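Local coordinates for pilus assembly protein CpaE (Caulobacter crescentus, PDB 4N0P) that probably binds and hydrolyses ATP through its full-length form in pilus assembly, this piece being its domain with the response-regulator receiver fold, at residues I23-F28 with L74-T79; Q84-L89 with R116-R121. One frame throughout, in Å; residues are numbered along the deposited sequence. Where two conformers were deposited one is given.

Overall arrangement
Running from the N terminus, the chain enters the sheet with strand 24-28, passes through helix 32-42, the edge strand 51-55 and helix 58-65, and returns as strand 74-77 beside its first strand: interaction 1 closes this loop of 45 residues. Helix 83-94 follows directly, and after strand 102-107 helix 112-120 comes to lie next to it, so interaction 2 closes a second, shorter loop of 26 residues. The two loops are in series, neither nested nor crossed. Interaction 1 joins two neighbouring strands near the chain's centre, interaction 2 two helices at the periphery; their centres are about 16 Å apart, bridged by T79 packing on L86.

Interaction 1 (I23-F28 with L74-T79); sequences ITIHAF and LVMVET
I25 lays its CG1 branch alongside L74, with CG1 4.0 Å from L74 CD2, and the two side chains point the same way from the sheet. The other branch reaches along the neighbouring strand: CG2, anti to the backbone N of I25 (chi1 of -57° places CG1 beside that N), lies 4.0 Å from M76 SD. M76 leaves the contact beyond its sulfur, bending at chi3, while its CB packs 4.0 Å from A27 CB. I25, A27, L74 and M76 thus share one face, where L74 also meets V140 and Y144 of helix 133-144.

Strands 24-28 and 74-77 are parallel, 13° apart, and are the second and third strands across the five-stranded 2-1-3-4-5 sheet of a receiver-type (βα)5 domain, 74-77 being the central one. L74 N to T24 O is 3.1 Å and H26 N to L74 O 3.0 Å. The backbone bonds are shortest in the middle of the pairing: M76 N to H26 O and F28 N to M76 O are both 2.8 Å and close to straight.

On the opposite face F28 CB lies loosely beside V77 CG1, 4.4 Å away. The F28 ring meets Y65 edge-to-face, and H26 directs its imidazole away from V75, ND1 hydrogen-bonding Y66 OH. E78 N makes a weak bond to F28 O, while its extended side chain brings OE1 to the amides of A30 and R31 and OE2 to T34 OG1.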
loop_
_atom_site.group_PDB
_atom_site.type_symbol
_atom_site.label_atom_id
_atom_site.label_comp_id
_atom_site.label_asym_id
_atom_site.label_seq_id
_atom_site.Cartn_x
_atom_site.Cartn_y
_atom_site.Cartn_z
ATOM N N ILE A 23 -13.640 3.082 1.555
ATOM C CA ILE A 23 -12.672 3.096 0.470
ATOM C C ILE A 23 -12.474 1.673 -0.030
ATOM O O ILE A 23 -12.874 0.704 0.625
ATOM C CB ILE A 23 -11.314 3.713 0.953
ATOM C CG1 ILE A 23 -10.697 2.897 2.137
ATOM C CG2 ILE A 23 -11.419 5.218 1.284
ATOM C CD1 ILE A 23 -9.254 3.229 2.438
ATOM N N THR A 24 -11.853 1.558 -1.197
ATOM C CA THR A 24 -11.455 0.268 -1.764
ATOM C C THR A 24 -9.943 0.223 -1.715
ATOM O O THR A 24 -9.283 1.207 -2.100
ATOM C CB THR A 24 -12.002 0.071 -3.180
ATOM O OG1 THR A 24 -11.723 1.264 -3.940
ATOM C CG2 THR A 24 -13.494 -0.197 -3.189
ATOM N N ILE A 25 -9.389 -0.879 -1.192
ATOM C CA ILE A 25 -7.953 -1.068 -1.074
ATOM C C ILE A 25 -7.546 -2.310 -1.850
ATOM O O ILE A 25 -8.126 -3.360 -1.612
ATOM C CB ILE A 25 -7.483 -1.227 0.413
ATOM C CG1 ILE A 25 -7.885 -0.041 1.316
ATOM C CG2 ILE A 25 -5.951 -1.526 0.474
ATOM C CD1 ILE A 25 -7.685 -0.329 2.867
ATOM N N HIS A 26 -6.573 -2.206 -2.743
ATOM C CA HIS A 26 -6.020 -3.374 -3.439
ATOM C C HIS A 26 -4.595 -3.531 -2.978
ATOM O O HIS A 26 -3.801 -2.599 -3.157
ATOM C CB HIS A 26 -6.068 -3.229 -4.969
ATOM C CG HIS A 26 -7.442 -3.269 -5.576
ATOM N ND1 HIS A 26 -7.623 -3.071 -6.939
ATOM C CD2 HIS A 26 -8.649 -3.459 -4.987
ATOM C CE1 HIS A 26 -8.934 -3.124 -7.131
ATOM N NE2 HIS A 26 -9.592 -3.378 -5.989
ATOM N N ALA A 27 -4.261 -4.680 -2.355
ATOM C CA ALA A 27 -2.902 -4.877 -1.895
ATOM C C ALA A 27 -2.258 -5.963 -2.764
ATOM O O ALA A 27 -2.773 -7.065 -2.857
ATOM C CB ALA A 27 -2.900 -5.273 -0.408
ATOM N N PHE A 28 -1.188 -5.634 -3.447
ATOM C CA PHE A 28 -0.440 -6.594 -4.285
ATOM C C PHE A 28 0.803 -6.915 -3.542
ATOM O O PHE A 28 1.747 -6.122 -3.573
ATOM C CB PHE A 28 -0.124 -5.998 -5.679
ATOM C CG PHE A 28 -1.332 -5.844 -6.561
ATOM C CD1 PHE A 28 -2.151 -4.724 -6.460
ATOM C CD2 PHE A 28 -1.624 -6.788 -7.541
ATOM C CE1 PHE A 28 -3.278 -4.592 -7.266
ATOM C CE2 PHE A 28 -2.743 -6.645 -8.352
ATOM C CZ PHE A 28 -3.571 -5.553 -8.200
ATOM N N LEU A 74 -6.975 3.158 -2.785
ATOM C CA LEU A 74 -5.652 2.928 -2.255
ATOM C C LEU A 74 -5.051 1.656 -2.840
ATOM O O LEU A 74 -5.720 0.618 -2.862
ATOM C CB LEU A 74 -5.718 2.826 -0.699
ATOM C CG LEU A 74 -4.398 2.475 0.020
ATOM C CD1 LEU A 74 -3.399 3.577 -0.134
ATOM C CD2 LEU A 74 -4.611 2.275 1.508
ATOM N N VAL A 75 -3.837 1.764 -3.355
ATOM C CA VAL A 75 -3.072 0.645 -3.922
ATOM C C VAL A 75 -1.875 0.415 -3.002
ATOM O O VAL A 75 -1.070 1.332 -2.794
ATOM C CB VAL A 75 -2.631 0.900 -5.387
ATOM C CG1 VAL A 75 -1.732 -0.242 -5.882
ATOM C CG2 VAL A 75 -3.845 1.046 -6.309
ATOM N N MET A 76 -1.758 -0.785 -2.437
ATOM C CA MET A 76 -0.611 -1.136 -1.590
ATOM C C MET A 76 0.252 -2.106 -2.375
ATOM O O MET A 76 -0.279 -3.057 -2.961
ATOM C CB MET A 76 -1.071 -1.769 -0.262
ATOM C CG MET A 76 -1.889 -0.842 0.595
ATOM S SD MET A 76 -2.311 -1.603 2.202
ATOM C CE MET A 76 -0.772 -1.608 2.987
ATOM N N VAL A 77 1.555 -1.822 -2.502
ATOM C CA VAL A 77 2.410 -2.667 -3.342
ATOM C C VAL A 77 3.693 -3.069 -2.625
ATOM O O VAL A 77 4.193 -2.370 -1.746
ATOM C CB VAL A 77 2.740 -2.011 -4.705
ATOM C CG1 VAL A 77 1.494 -1.886 -5.586
ATOM C CG2 VAL A 77 3.433 -0.657 -4.515
ATOM N N GLU A 78 4.285 -4.170 -3.101
ATOM C CA GLU A 78 5.524 -4.687 -2.554
ATOM C C GLU A 78 6.276 -5.381 -3.686
ATOM O O GLU A 78 5.649 -5.884 -4.619
ATOM C CB GLU A 78 5.156 -5.674 -1.437
ATOM C CG GLU A 78 6.277 -6.279 -0.646
ATOM C CD GLU A 78 5.830 -7.322 0.358
ATOM O OE1 GLU A 78 4.926 -8.129 0.028
ATOM O OE2 GLU A 78 6.401 -7.342 1.473
ATOM N N THR A 79 7.600 -5.408 -3.618
ATOM C CA THR A 79 8.394 -6.137 -4.626
ATOM C C THR A 79 9.508 -6.924 -3.923
ATOM O O THR A 79 9.962 -6.501 -2.864
ATOM C CB THR A 79 8.953 -5.186 -5.706
ATOM O OG1 THR A 79 9.680 -5.970 -6.667
ATOM C CG2 THR A 79 9.871 -4.107 -5.134
#

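Interaction 2 (Q84-L89 with R116-R121)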
loop_
_atom_site.group_PDB
_atom_site.type_symbol
_atom_site.label_atom_id
_atom_site.label_comp_id
_atom_site.label_asym_id
_atom_site.label_seq_id
_atom_site.Cartn_x
_atom_site.Cartn_y
_atom_site.Cartn_z
ATOM N N GLN A 84 16.092 -0.293 -7.262
ATOM C CA GLN A 84 16.101 0.164 -8.659
ATOM C C GLN A 84 14.884 -0.353 -9.441
ATOM O O GLN A 84 14.252 0.416 -10.159
ATOM C CB GLN A 84 17.415 -0.227 -9.370
ATOM C CG GLN A 84 17.598 0.385 -10.771
ATOM C CD GLN A 84 17.520 1.895 -10.805
ATOM O OE1 GLN A 84 18.286 2.603 -10.145
ATOM N NE2 GLN A 84 16.582 2.423 -11.576
ATOM N N ARG A 85 14.543 -1.641 -9.283
ATOM C CA ARG A 85 13.402 -2.238 -9.974
ATOM C C ARG A 85 12.082 -1.649 -9.427
ATOM O O ARG A 85 11.159 -1.383 -10.202
ATOM C CB ARG A 85 13.445 -3.770 -9.828
ATOM C CG ARG A 85 12.368 -4.502 -10.614
ATOM C CD ARG A 85 12.716 -4.776 -12.066
ATOM N NE ARG A 85 11.691 -5.652 -12.636
ATOM C CZ ARG A 85 11.074 -5.446 -13.794
ATOM N NH1 ARG A 85 11.399 -4.408 -14.555
ATOM N NH2 ARG A 85 10.141 -6.291 -14.212
ATOM N N LEU A 86 12.028 -1.397 -8.108
ATOM C CA LEU A 86 10.857 -0.789 -7.465
ATOM C C LEU A 86 10.583 0.586 -8.093
ATOM O O LEU A 86 9.462 0.860 -8.520
ATOM C CB LEU A 86 11.072 -0.683 -5.923
ATOM C CG LEU A 86 10.098 0.229 -5.142
ATOM C CD1 LEU A 86 8.722 -0.318 -5.172
ATOM C CD2 LEU A 86 10.519 0.364 -3.694
ATOM N N LEU A 87 11.602 1.432 -8.194
ATOM C CA LEU A 87 11.388 2.771 -8.744
ATOM C C LEU A 87 10.966 2.749 -10.206
ATOM O O LEU A 87 10.022 3.457 -10.567
ATOM C CB LEU A 87 12.626 3.639 -8.526
ATOM C CG LEU A 87 12.876 3.914 -7.057
ATOM C CD1 LEU A 87 14.310 4.350 -6.810
ATOM C CD2 LEU A 87 11.845 4.867 -6.494
ATOM N N HIS A 88 11.584 1.886 -11.025
ATOM C CA HIS A 88 11.201 1.762 -12.432
ATOM C C HIS A 88 9.724 1.308 -12.578
ATOM O O HIS A 88 8.957 1.852 -13.379
ATOM C CB HIS A 88 12.145 0.774 -13.143
ATOM C CG HIS A 88 11.724 0.454 -14.545
ATOM N ND1 HIS A 88 11.865 1.377 -15.572
ATOM C CD2 HIS A 88 11.170 -0.677 -15.046
ATOM C CE1 HIS A 88 11.380 0.787 -16.656
ATOM N NE2 HIS A 88 10.954 -0.453 -16.392
ATOM N N LEU A 89 9.324 0.328 -11.771
ATOM C CA LEU A 89 7.956 -0.179 -11.816
ATOM C C LEU A 89 6.964 0.855 -11.295
ATOM O O LEU A 89 5.842 0.907 -11.794
ATOM C CB LEU A 89 7.842 -1.485 -11.036
ATOM C CG LEU A 89 8.492 -2.725 -11.674
ATOM C CD1 LEU A 89 8.694 -3.803 -10.648
ATOM C CD2 LEU A 89 7.666 -3.258 -12.794
ATOM N N ARG A 116 13.190 8.964 0.717
ATOM C CA ARG A 116 13.163 10.320 0.172
ATOM C C ARG A 116 12.662 10.328 -1.276
ATOM O O ARG A 116 11.820 11.160 -1.632
ATOM C CB ARG A 116 14.576 10.938 0.246
ATOM C CG ARG A 116 14.624 12.408 -0.102
ATOM C CD ARG A 116 16.067 12.871 -0.213
ATOM N NE ARG A 116 16.767 12.838 1.075
ATOM C CZ ARG A 116 17.808 12.057 1.353
ATOM N NH1 ARG A 116 18.283 11.224 0.440
ATOM N NH2 ARG A 116 18.390 12.115 2.540
ATOM N N GLU A 117 13.184 9.411 -2.097
ATOM C CA GLU A 117 12.837 9.305 -3.508
ATOM C C GLU A 117 11.348 8.965 -3.659
ATOM O O GLU A 117 10.667 9.589 -4.473
ATOM C CB GLU A 117 13.724 8.251 -4.186
ATOM C CG GLU A 117 13.568 8.154 -5.698
ATOM C CD GLU A 117 13.617 9.430 -6.522
ATOM O OE1 GLU A 117 14.355 10.375 -6.153
ATOM O OE2 GLU A 117 12.915 9.475 -7.557
ATOM N N LEU A 118 10.849 8.000 -2.864
ATOM C CA LEU A 118 9.431 7.610 -2.907
ATOM C C LEU A 118 8.532 8.802 -2.565
ATOM O O LEU A 118 7.553 9.048 -3.272
ATOM C CB LEU A 118 9.143 6.429 -1.920
ATOM C CG LEU A 118 9.785 5.073 -2.262
ATOM C CD1 LEU A 118 9.477 4.032 -1.197
ATOM C CD2 LEU A 118 9.391 4.602 -3.659
ATOM N N MET A 119 8.886 9.567 -1.517
ATOM C CA MET A 119 8.094 10.723 -1.079
ATOM C C MET A 119 8.085 11.799 -2.175
ATOM O O MET A 119 7.032 12.361 -2.457
ATOM C CB MET A 119 8.625 11.292 0.244
ATOM C CG MET A 119 8.409 10.385 1.442
ATOM S SD MET A 119 6.698 9.752 1.740
ATOM C CE MET A 119 6.831 8.104 1.065
ATOM N N ARG A 120 9.235 12.021 -2.838
ATOM C CA ARG A 120 9.363 12.972 -3.945
ATOM C C ARG A 120 8.462 12.565 -5.135
ATOM O O ARG A 120 7.916 13.450 -5.816
ATOM C CB ARG A 120 10.820 13.065 -4.406
ATOM C CG ARG A 120 11.131 14.321 -5.196
ATOM C CD ARG A 120 12.556 14.302 -5.738
ATOM N NE ARG A 120 12.790 13.198 -6.683
ATOM C CZ ARG A 120 12.533 13.256 -7.988
ATOM N NH1 ARG A 120 12.037 14.363 -8.527
ATOM N NH2 ARG A 120 12.770 12.207 -8.763
ATOM N N ARG A 121 8.305 11.241 -5.375
ATOM C CA ARG A 121 7.469 10.717 -6.455
ATOM C C ARG A 121 5.966 10.770 -6.131
ATOM O O ARG A 121 5.143 10.455 -7.004
ATOM C CB ARG A 121 7.865 9.282 -6.793
ATOM C CG ARG A 121 9.269 9.208 -7.307
ATOM C CD ARG A 121 9.441 8.094 -8.275
ATOM N NE ARG A 121 10.822 8.074 -8.742
ATOM C CZ ARG A 121 11.324 7.163 -9.562
ATOM N NH1 ARG A 121 10.562 6.180 -10.016
ATOM N NH2 ARG A 121 12.594 7.224 -9.928
#
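L87 reaches across to E117, L118 and R121, joining helices 83-94 and 112-120, which in this receiver-type α/β fold follow the third and fourth strands of the central sheet. The two short segments run parallel, 1° apart, but their axes stay 11.6 Å from each other, so side chains span the gap and the backbones do not meet.

The apolar part is carried by the methyls of L87. CD2 lies 3.8 Å from L118 CD2 and also touches the aliphatic CG of E117, while CD1 reaches that same CG; L87 crosses both partners at a slant. On the buried side L86 adds a looser contact, its CD2 at 4.4 Å from L118 CD2, and L86 also packs on L59 of helix 58-65 and on T79.

An apolar contact over the guanidinium face joins this patch to the charged one. L87 CD2 sits over the centre of one face of the R121 guanidinium, 3.8 Å above its plane, and L87 CB approaches NH1 and NH2.

The ionic part is a network of E117, R120 and R121 within R116-R121. E117, bent about CB-CG (chi2 49°), is gripped side-on by R120, which gives NE to OE1 from above the carboxylate plane and NH2 to the syn lone pair of OE2. R121 NE takes the anti lone pair of OE2 at 2.8 Å, nearly in its own guanidinium plane. Two donors on OE2 would probably stabilise the carboxylate charge, and the two-nitrogen grip should limit rotation of the R120 guanidinium against the carboxylate.

Between the segments R121 makes one hydrogen bond: NH1, which also forms a salt bridge with D91, lies 2.8 Å from L87 O, a weak bond bent to 116° at the hydrogen.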